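Local atomic coordinates of O-phospho-L-seryl-tRNA:Cys-tRNA synthase (Methanocaldococcus jannaschii DSM 2661, PDB entry 5X6B), a protein that probably converts tRNA-bound O-phosphoserine to cysteine as a pyridoxal-phosphate-dependent Sep-tRNA:Cys-tRNA synthase in a methanogenic archaeon. Residues E167-Y170 and P171-I175; F336-L339 and G340-K344. One frame throughout, in Å; residues are numbered along the deposited sequence.

Contact 1 of 2, residues E167-Y170 and P171-I175; sequences EEEY and PTYKI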
ATOM      1  N   GLU B 167       9.535  31.217 -21.642  1.00 74.16           N
ATOM      2  CA  GLU B 167      10.526  32.284 -21.612  1.00 60.88           C
ATOM      3  C   GLU B 167      11.546  31.995 -22.706  1.00 60.23           C
ATOM      4  O   GLU B 167      12.232  32.884 -23.198  1.00 67.12           O
ATOM      5  CB  GLU B 167      11.186  32.353 -20.235  1.00 62.76           C
ATOM      6  CG  GLU B 167      12.162  33.489 -20.029  1.00 71.27           C
ATOM      7  CD  GLU B 167      12.572  33.623 -18.572  1.00 85.46           C
ATOM      8  OE1 GLU B 167      11.920  32.988 -17.715  1.00 83.49           O
ATOM      9  OE2 GLU B 167      13.544  34.353 -18.283  1.00 89.56           O
ATOM     10  N   GLU B 168      11.624  30.719 -23.065  1.00 74.81           N
ATOM     11  CA  GLU B 168      12.421  30.226 -24.179  1.00 64.49           C
ATOM     12  C   GLU B 168      12.016  28.793 -24.447  1.00 67.99           C
ATOM     13  O   GLU B 168      11.878  28.010 -23.512  1.00 64.54           O
ATOM     14  CB  GLU B 168      13.916  30.283 -23.883  1.00 57.88           C
ATOM     15  CG  GLU B 168      14.752  29.569 -24.939  1.00 69.80           C
ATOM     16  CD  GLU B 168      16.220  29.491 -24.577  1.00 67.45           C
ATOM     17  OE1 GLU B 168      16.563  29.783 -23.413  1.00 75.01           O
ATOM     18  OE2 GLU B 168      17.031  29.143 -25.460  1.00 68.93           O
ATOM     19  N   GLU B 169      11.815  28.442 -25.711  1.00 70.25           N
ATOM     20  CA  GLU B 169      11.491  27.063 -26.039  1.00 69.86           C
ATOM     21  C   GLU B 169      12.787  26.265 -26.163  1.00 73.36           C
ATOM     22  O   GLU B 169      13.481  26.070 -25.166  1.00 75.47           O
ATOM     23  CB  GLU B 169      10.646  26.987 -27.309  1.00 68.52           C
ATOM     24  CG  GLU B 169       9.394  27.861 -27.243  1.00 82.34           C
ATOM     25  CD  GLU B 169       8.216  27.280 -28.006  1.00103.66           C
ATOM     26  OE1 GLU B 169       8.254  26.072 -28.324  1.00110.84           O
ATOM     27  OE2 GLU B 169       7.258  28.032 -28.300  1.00 79.80           O
ATOM     28  N   TYR B 170      13.127  25.813 -27.366  1.00 71.99           N
ATOM     29  CA  TYR B 170      14.337  25.005 -27.539  1.00 66.85           C
ATOM     30  C   TYR B 170      15.593  25.771 -27.117  1.00 69.70           C
ATOM     31  O   TYR B 170      15.744  26.951 -27.442  1.00 72.09           O
ATOM     32  CB  TYR B 170      14.477  24.535 -28.988  1.00 70.28           C
ATOM     33  CG  TYR B 170      15.605  23.551 -29.191  1.00 70.27           C
ATOM     34  CD1 TYR B 170      15.415  22.193 -28.969  1.00 83.44           C
ATOM     35  CD2 TYR B 170      16.866  23.978 -29.586  1.00 78.07           C
ATOM     36  CE1 TYR B 170      16.446  21.288 -29.143  1.00 75.78           C
ATOM     37  CE2 TYR B 170      17.903  23.079 -29.765  1.00 78.61           C
ATOM     38  CZ  TYR B 170      17.687  21.736 -29.542  1.00 83.23           C
ATOM     39  OH  TYR B 170      18.715  20.838 -29.718  1.00 73.66           O
ATOM     40  N   PRO B 171      16.499  25.103 -26.379  1.00 74.62           N
ATOM     41  CA  PRO B 171      16.357  23.724 -25.903  1.00 68.89           C
ATOM     42  C   PRO B 171      15.967  23.623 -24.430  1.00 60.37           C
ATOM     43  O   PRO B 171      15.691  22.526 -23.947  1.00 68.63           O
ATOM     44  CB  PRO B 171      17.756  23.156 -26.123  1.00 64.67           C
ATOM     45  CG  PRO B 171      18.647  24.332 -25.813  1.00 60.82           C
ATOM     46  CD  PRO B 171      17.878  25.589 -26.196  1.00 61.41           C
ATOM     47  N   THR B 172      15.951  24.749 -23.726  1.00 57.10           N
ATOM     48  CA  THR B 172      15.648  24.746 -22.301  1.00 54.03           C
ATOM     49  C   THR B 172      14.159  24.558 -21.994  1.00 61.65           C
ATOM     50  O   THR B 172      13.805  23.960 -20.977  1.00 58.26           O
ATOM     51  CB  THR B 172      16.131  26.042 -21.630  1.00 55.69           C
ATOM     52  OG1 THR B 172      15.647  27.174 -22.364  1.00 60.92           O
ATOM     53  CG2 THR B 172      17.654  26.075 -21.585  1.00 37.46           C
ATOM     54  N   TYR B 173      13.297  25.064 -22.871  1.00 62.79           N
ATOM     55  CA  TYR B 173      11.849  25.008 -22.668  1.00 51.08           C
ATOM     56  C   TYR B 173      11.447  25.531 -21.289  1.00 58.45           C
ATOM     57  O   TYR B 173      10.660  24.906 -20.579  1.00 53.78           O
ATOM     58  CB  TYR B 173      11.338  23.584 -22.881  1.00 53.30           C
ATOM     59  CG  TYR B 173      11.462  23.139 -24.319  1.00 62.10           C
ATOM     60  CD1 TYR B 173      10.491  23.476 -25.252  1.00 66.47           C
ATOM     61  CD2 TYR B 173      12.559  22.404 -24.752  1.00 61.01           C
ATOM     62  CE1 TYR B 173      10.596  23.085 -26.570  1.00 76.76           C
ATOM     63  CE2 TYR B 173      12.673  22.007 -26.075  1.00 72.32           C
ATOM     64  CZ  TYR B 173      11.685  22.354 -26.980  1.00 64.48           C
ATOM     65  OH  TYR B 173      11.781  21.968 -28.297  1.00 77.22           O
ATOM     66  N   LYS B 174      12.003  26.685 -20.926  1.00 55.45           N
ATOM     67  CA  LYS B 174      11.720  27.321 -19.644  1.00 58.02           C
ATOM     68  C   LYS B 174      10.455  28.179 -19.692  1.00 66.98           C
ATOM     69  O   LYS B 174      10.258  28.960 -20.616  1.00 70.78           O
ATOM     70  CB  LYS B 174      12.906  28.181 -19.202  1.00 55.53           C
ATOM     71  CG  LYS B 174      12.650  28.935 -17.908  1.00 50.28           C
ATOM     72  CD  LYS B 174      13.818  29.817 -17.512  1.00 45.15           C
ATOM     73  CE  LYS B 174      13.531  30.483 -16.174  1.00 43.25           C
ATOM     74  NZ  LYS B 174      14.665  31.310 -15.700  1.00 58.08           N
ATOM     75  N   ILE B 175       9.612  28.033 -18.674  1.00 70.86           N
ATOM     76  CA  ILE B 175       8.361  28.776 -18.579  1.00 62.16           C
ATOM     77  C   ILE B 175       8.570  30.239 -18.185  1.00 74.77           C
ATOM     78  O   ILE B 175       9.330  30.543 -17.264  1.00 67.20           O
ATOM     79  CB  ILE B 175       7.406  28.117 -17.554  1.00 61.60           C
ATOM     80  CG1 ILE B 175       7.029  26.707 -18.009  1.00 58.10           C
ATOM     81  CG2 ILE B 175       6.160  28.960 -17.340  1.00 70.24           C
ATOM     82  CD1 ILE B 175       6.401  26.658 -19.382  1.00 69.57           C
TER
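The ring of Y170 carries P171 on one face. P171 CB sits 3.5 Å from the centroid of the Y170 ring and only 4° off its normal, a CH-pi contact over the middle of the ring. The peptide between the two is cis, which brings the proline ring back against the tyrosine. With CG anti to the backbone N (chi1 -172°), Y170 turns its ring onto the proline. At the edge of this ring lies the hydroxyl of Y173, with OH 3.7 Å from Y170 CD1. The Y170 hydroxyl itself is hydrogen-bonded to E352.

The ring of Y173 has backbone on one face. E169 C lies over its centre, and Y170 CA makes a second CH-pi contact 4.0 Å from the centroid. Y173 also stacks with Y206 and meets Y166 edge to face, so the loop is tied to its neighbours through aromatic rings.

Backbone bonds close the turn. Y173 N donates to E169 O at 2.5 Å, from a position tilted out of the carbonyl plane. Further along, E167 N donates to K174 O at 2.6 Å. E168 N shares that oxygen through a weaker bond.

T172 comes in across the end of the E168 side chain. T172 OG1 gives E168 OE1 a weak hydrogen bond of 3.0 Å. E167 and K174 are both extended and run alongside each other. Their ends form a long salt bridge, E167 OE1 to K174 NZ at 3.8 Å, near the protein surface.

E168 and K174 are an antiparallel hydrogen-bonded pair. The chain reverses between them through E169-T172, whose backbone angles and cis proline are those of a type VIa turn at the tip of a short beta hairpin.

Contact 2 of 2, residues F336-L339 and G340-K344; sequences FKQL and GIKPK
Q338 belongs to strand 337-338, an outer strand of a three-stranded antiparallel sheet, and its side chain reaches into the loop that leads to strand 349-352. There K342, I341 and K344 meet it. With CG anti to the backbone N (chi1 178°) and the chain extended, the amide reaches I341 O on the other side of the loop.

Q338 CB packs against K342 CE at 3.8 Å. The two side chains run antiparallel, each past the other, which brings the amide carbon Q338 CD to 3.5 Å from K342 CG. The amide nitrogen sits between backbone oxygens and lysine methylenes. NE2 gives a weak hydrogen bond to I341 O at 3.0 Å, with an N-H...O angle of 125°. A second weak bond goes from NE2 to L339 O. The methylene chain of K344, bent at both chi2 and chi3, lies against the same amide.

The lysine ends leave this centre. K344 NZ is hydrogen-bonded to L348 O, farther along the loop. K342 NZ comes within 4.0 Å of K337 NZ, and these like charges would be expected to repel. A long, weak ion pair with E332 may offset this for K342.

Between L339 and I341 the chain bends at G340, which has a positive phi (84°), a backbone angle readily open to glycine.

The oxygen of the Q338 amide completes the closure through water. One water molecule donates to Q338 OE1 at 3.1 Å and accepts from K344 N at 2.8 Å.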
ATOM      1  N   PHE B 336      25.327  13.002 -26.260  1.00 69.36           N
ATOM      2  CA  PHE B 336      23.984  13.230 -25.745  1.00 64.37           C
ATOM      3  C   PHE B 336      23.862  14.687 -25.326  1.00 69.34           C
ATOM      4  O   PHE B 336      24.680  15.179 -24.558  1.00 69.22           O
ATOM      5  CB  PHE B 336      23.660  12.310 -24.560  1.00 49.64           C
ATOM      6  CG  PHE B 336      23.403  10.873 -24.941  1.00 57.94           C
ATOM      7  CD1 PHE B 336      23.686  10.405 -26.216  1.00 65.37           C
ATOM      8  CD2 PHE B 336      22.846   9.993 -24.022  1.00 62.16           C
ATOM      9  CE1 PHE B 336      23.443   9.085 -26.559  1.00 60.23           C
ATOM     10  CE2 PHE B 336      22.594   8.673 -24.361  1.00 55.34           C
ATOM     11  CZ  PHE B 336      22.895   8.220 -25.631  1.00 67.34           C
ATOM     12  N   LYS B 337      22.852  15.383 -25.835  1.00 65.41           N
ATOM     13  CA  LYS B 337      22.643  16.771 -25.448  1.00 55.26           C
ATOM     14  C   LYS B 337      21.524  16.874 -24.425  1.00 64.43           C
ATOM     15  O   LYS B 337      20.376  16.529 -24.714  1.00 56.72           O
ATOM     16  CB  LYS B 337      22.324  17.637 -26.668  1.00 67.60           C
ATOM     17  CG  LYS B 337      22.058  19.105 -26.333  1.00 63.20           C
ATOM     18  CD  LYS B 337      21.801  19.925 -27.595  1.00 79.52           C
ATOM     19  CE  LYS B 337      21.597  21.402 -27.279  1.00 84.43           C
ATOM     20  NZ  LYS B 337      22.775  21.992 -26.581  1.00 88.99           N
ATOM     21  N   GLN B 338      21.858  17.334 -23.223  1.00 52.60           N
ATOM     22  CA  GLN B 338      20.841  17.545 -22.206  1.00 56.08           C
ATOM     23  C   GLN B 338      19.878  18.633 -22.660  1.00 61.93           C
ATOM     24  O   GLN B 338      20.295  19.727 -23.037  1.00 70.99           O
ATOM     25  CB  GLN B 338      21.456  17.935 -20.864  1.00 55.72           C
ATOM     26  CG  GLN B 338      20.400  18.214 -19.805  1.00 54.15           C
ATOM     27  CD  GLN B 338      20.839  19.230 -18.774  1.00 62.06           C
ATOM     28  OE1 GLN B 338      21.998  19.258 -18.361  1.00 66.92           O
ATOM     29  NE2 GLN B 338      19.913  20.089 -18.364  1.00 65.60           N
ATOM     30  N   LEU B 339      18.588  18.326 -22.630  1.00 62.96           N
ATOM     31  CA  LEU B 339      17.579  19.329 -22.915  1.00 53.29           C
ATOM     32  C   LEU B 339      17.133  19.951 -21.607  1.00 56.82           C
ATOM     33  O   LEU B 339      17.444  19.440 -20.532  1.00 56.70           O
ATOM     34  CB  LEU B 339      16.394  18.718 -23.664  1.00 60.21           C
ATOM     35  CG  LEU B 339      16.752  18.214 -25.063  1.00 64.86           C
ATOM     36  CD1 LEU B 339      15.539  17.620 -25.763  1.00 61.92           C
ATOM     37  CD2 LEU B 339      17.372  19.338 -25.882  1.00 58.69           C
ATOM     38  N   GLY B 340      16.420  21.065 -21.696  1.00 56.73           N
ATOM     39  CA  GLY B 340      15.926  21.723 -20.506  1.00 44.31           C
ATOM     40  C   GLY B 340      16.957  22.643 -19.891  1.00 51.95           C
ATOM     41  O   GLY B 340      18.062  22.808 -20.412  1.00 49.36           O
ATOM     42  N   ILE B 341      16.582  23.247 -18.771  1.00 46.37           N
ATOM     43  CA  ILE B 341      17.458  24.135 -18.025  1.00 49.31           C
ATOM     44  C   ILE B 341      18.753  23.455 -17.563  1.00 60.36           C
ATOM     45  O   ILE B 341      18.721  22.388 -16.946  1.00 57.12           O
ATOM     46  CB  ILE B 341      16.714  24.701 -16.795  1.00 55.12           C
ATOM     47  CG1 ILE B 341      15.539  25.573 -17.249  1.00 55.11           C
ATOM     48  CG2 ILE B 341      17.665  25.465 -15.883  1.00 52.01           C
ATOM     49  CD1 ILE B 341      14.708  26.154 -16.115  1.00 50.04           C
ATOM     50  N   LYS B 342      19.890  24.078 -17.874  1.00 67.85           N
ATOM     51  CA  LYS B 342      21.190  23.648 -17.357  1.00 50.41           C
ATOM     52  C   LYS B 342      21.691  24.614 -16.284  1.00 54.86           C
ATOM     53  O   LYS B 342      21.573  25.828 -16.437  1.00 63.32           O
ATOM     54  CB  LYS B 342      22.225  23.555 -18.477  1.00 52.01           C
ATOM     55  CG  LYS B 342      21.989  22.451 -19.482  1.00 58.33           C
ATOM     56  CD  LYS B 342      23.091  22.437 -20.535  1.00 74.00           C
ATOM     57  CE  LYS B 342      22.859  21.347 -21.573  1.00 73.52           C
ATOM     58  NZ  LYS B 342      23.788  21.465 -22.732  1.00 88.56           N
ATOM     59  N   PRO B 343      22.256  24.079 -15.191  1.00 65.89           N
ATOM     60  CA  PRO B 343      22.396  22.651 -14.899  1.00 61.79           C
ATOM     61  C   PRO B 343      21.135  22.067 -14.267  1.00 62.79           C
ATOM     62  O   PRO B 343      20.282  22.825 -13.804  1.00 63.39           O
ATOM     63  CB  PRO B 343      23.558  22.619 -13.913  1.00 61.19           C
ATOM     64  CG  PRO B 343      23.412  23.900 -13.164  1.00 62.87           C
ATOM     65  CD  PRO B 343      22.913  24.911 -14.165  1.00 71.72           C
ATOM     66  N   LYS B 344      21.030  20.742 -14.242  1.00 65.91           N
ATOM     67  CA  LYS B 344      19.854  20.079 -13.691  1.00 47.63           C
ATOM     68  C   LYS B 344      19.637  20.424 -12.225  1.00 53.46           C
ATOM     69  O   LYS B 344      20.548  20.311 -11.409  1.00 56.34           O
ATOM     70  CB  LYS B 344      19.970  18.562 -13.845  1.00 47.09           C
ATOM     71  CG  LYS B 344      19.857  18.055 -15.273  1.00 49.24           C
ATOM     72  CD  LYS B 344      18.557  18.491 -15.933  1.00 59.49           C
ATOM     73  CE  LYS B 344      17.328  18.004 -15.181  1.00 61.31           C
ATOM     74  NZ  LYS B 344      16.073  18.345 -15.918  1.00 59.75           N
TER
HETATM   75  O   HOH W   1      23.200  19.512 -15.549  1.00 60.20           O

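Contacts 1 and 2 lie side by side, with centres about 11 Å apart. They are joined directly by a probable hydrogen bond from G340 N to P171 O, 2.8 Å long. P171 CB also packs on L339 CD2 at 3.8 Å, and the Y170 hydroxyl lies near K337 CE. N208 hydrogen-bonds T172 O, and weakly Y173 O, in contact 1 and I341 N in contact 2. The hairpin that follows strand 160-166 of the seven-stranded sheet is thus docked on strand 337-338 of the small three-stranded sheet and on the loop after it. Neither contact includes K255, the lysine that carries pyridoxal phosphate. Their nearest atoms are about 43 Å and 45 Å from the bound nucleic acid.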